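Local coordinates for protein transcriptional regulator URE2 (Saccharomyces cerevisiae, PDB 1K0D) that represses nitrogen catabolic genes by holding GATA transcriptional activators in the cytoplasm, and also has glutathione peroxidase activity, at residues N232-I235 and V240-W243. Numbering follows the deposited sequence.
Sequences NIKI and VYKW
The single-turn helix 233-236 packs against the start of helix 238-248, the backbones being nearest at Lys234 and Tyr241, whose CA atoms are 5.2 Å apart. No hydrogen bond joins the two segments; the contact is made by Ile233 and Lys234 on one side and Val240 and Tyr241 on the other. The side chains of Lys234 and Tyr241 extend next to each other in a common direction, and the aliphatic chain of the lysine lies over one ring face. Lys234 CG makes a CH-pi contact 3.8 Å from the centroid of the Tyr241 ring, only 10° off the ring normal, while Lys234 CA and CB both lie 3.5 Å from Tyr241 CD1. The Lys234 chain is extended until a bend at chi4 (60°) turns NZ back toward the ring, 3.9 Å from Tyr241 CE2. This corner belongs to the all-helical C-terminal domain of the glutathione S-transferase fold, away from the glutathione site. With chi1 of -67°, Ile233 turns its CG2 methyl away from its own N and toward Val240 CG1, 3.8 Å from it; the same methyl lies near the plane of the Tyr241 ring, at its edge. Val240 continues inward onto Val165 and Leu169 of helix 148-176, and Ile233 rests on Val226 and Asn223. At the outer end, Tyr241 OH is hydrogen-bonded to Lys245 NZ.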
loop_
_atom_site.group_PDB
_atom_site.type_symbol
_atom_site.label_atom_id
_atom_site.label_comp_id
_atom_site.label_asym_id
_atom_site.label_seq_id
_atom_site.Cartn_x
_atom_site.Cartn_y
_atom_site.Cartn_z
ATOM N N ASN B 232 -2.610 18.388 -16.588
ATOM C CA ASN B 232 -2.002 18.142 -17.892
ATOM C C ASN B 232 -0.541 17.764 -17.654
ATOM O O ASN B 232 0.308 18.632 -17.453
ATOM C CB ASN B 232 -2.117 19.421 -18.739
ATOM C CG ASN B 232 -1.543 19.270 -20.139
ATOM O OD1 ASN B 232 -1.695 20.167 -20.974
ATOM N ND2 ASN B 232 -0.881 18.153 -20.403
ATOM N N ILE B 233 -0.255 16.465 -17.669
ATOM C CA ILE B 233 1.100 15.965 -17.421
ATOM C C ILE B 233 2.164 16.442 -18.418
ATOM O O ILE B 233 3.269 16.831 -18.026
ATOM C CB ILE B 233 1.112 14.418 -17.396
ATOM C CG1 ILE B 233 0.329 13.911 -16.183
ATOM C CG2 ILE B 233 2.544 13.897 -17.344
ATOM C CD1 ILE B 233 0.130 12.408 -16.174
ATOM N N LYS B 234 1.831 16.396 -19.704
ATOM C CA LYS B 234 2.752 16.811 -20.757
ATOM C C LYS B 234 3.294 18.220 -20.541
ATOM O O LYS B 234 4.466 18.489 -20.793
ATOM C CB LYS B 234 2.045 16.723 -22.114
ATOM C CG LYS B 234 2.878 17.158 -23.312
ATOM C CD LYS B 234 2.114 16.908 -24.607
ATOM C CE LYS B 234 2.814 17.532 -25.807
ATOM N NZ LYS B 234 4.182 16.984 -26.015
ATOM N N ILE B 235 2.446 19.118 -20.053
ATOM C CA ILE B 235 2.856 20.499 -19.832
ATOM C C ILE B 235 3.296 20.777 -18.404
ATOM O O ILE B 235 4.266 21.502 -18.172
ATOM C CB ILE B 235 1.708 21.465 -20.182
ATOM C CG1 ILE B 235 1.312 21.282 -21.649
ATOM C CG2 ILE B 235 2.130 22.908 -19.910
ATOM C CD1 ILE B 235 0.129 22.114 -22.063
ATOM N N VAL B 240 7.862 13.415 -16.067
ATOM C CA VAL B 240 6.873 12.353 -15.896
ATOM C C VAL B 240 6.311 12.000 -17.261
ATOM O O VAL B 240 5.969 10.849 -17.528
ATOM C CB VAL B 240 5.709 12.791 -14.969
ATOM C CG1 VAL B 240 4.605 11.748 -14.985
ATOM C CG2 VAL B 240 6.222 12.977 -13.550
ATOM N N TYR B 241 6.237 12.997 -18.136
ATOM C CA TYR B 241 5.712 12.778 -19.474
ATOM C C TYR B 241 6.581 11.829 -20.291
ATOM O O TYR B 241 6.067 10.876 -20.877
ATOM C CB TYR B 241 5.564 14.105 -20.219
ATOM C CG TYR B 241 4.924 13.933 -21.575
ATOM C CD1 TYR B 241 3.581 13.591 -21.688
ATOM C CD2 TYR B 241 5.676 14.048 -22.744
ATOM C CE1 TYR B 241 2.999 13.363 -22.926
ATOM C CE2 TYR B 241 5.104 13.820 -23.993
ATOM C CZ TYR B 241 3.766 13.477 -24.073
ATOM O OH TYR B 241 3.191 13.228 -25.297
ATOM N N LYS B 242 7.889 12.083 -20.343
ATOM C CA LYS B 242 8.799 11.219 -21.107
ATOM C C LYS B 242 8.750 9.795 -20.551
ATOM O O LYS B 242 8.619 8.815 -21.283
ATOM C CB LYS B 242 10.243 11.712 -21.015
ATOM C CG LYS B 242 10.504 13.124 -21.495
ATOM C CD LYS B 242 12.008 13.378 -21.482
ATOM C CE LYS B 242 12.345 14.854 -21.453
ATOM N NZ LYS B 242 12.001 15.445 -20.131
ATOM N N TRP B 243 8.885 9.723 -19.234
ATOM C CA TRP B 243 8.870 8.494 -18.455
ATOM C C TRP B 243 7.645 7.635 -18.794
ATOM O O TRP B 243 7.772 6.459 -19.135
ATOM C CB TRP B 243 8.880 8.918 -16.988
ATOM C CG TRP B 243 8.773 7.871 -15.949
ATOM C CD1 TRP B 243 9.695 6.914 -15.643
ATOM C CD2 TRP B 243 7.754 7.783 -14.952
ATOM N NE1 TRP B 243 9.323 6.245 -14.499
ATOM C CE2 TRP B 243 8.134 6.760 -14.055
ATOM C CE3 TRP B 243 6.559 8.475 -14.724
ATOM C CZ2 TRP B 243 7.358 6.415 -12.942
ATOM C CZ3 TRP B 243 5.788 8.131 -13.616
ATOM C CH2 TRP B 243 6.193 7.112 -12.739
#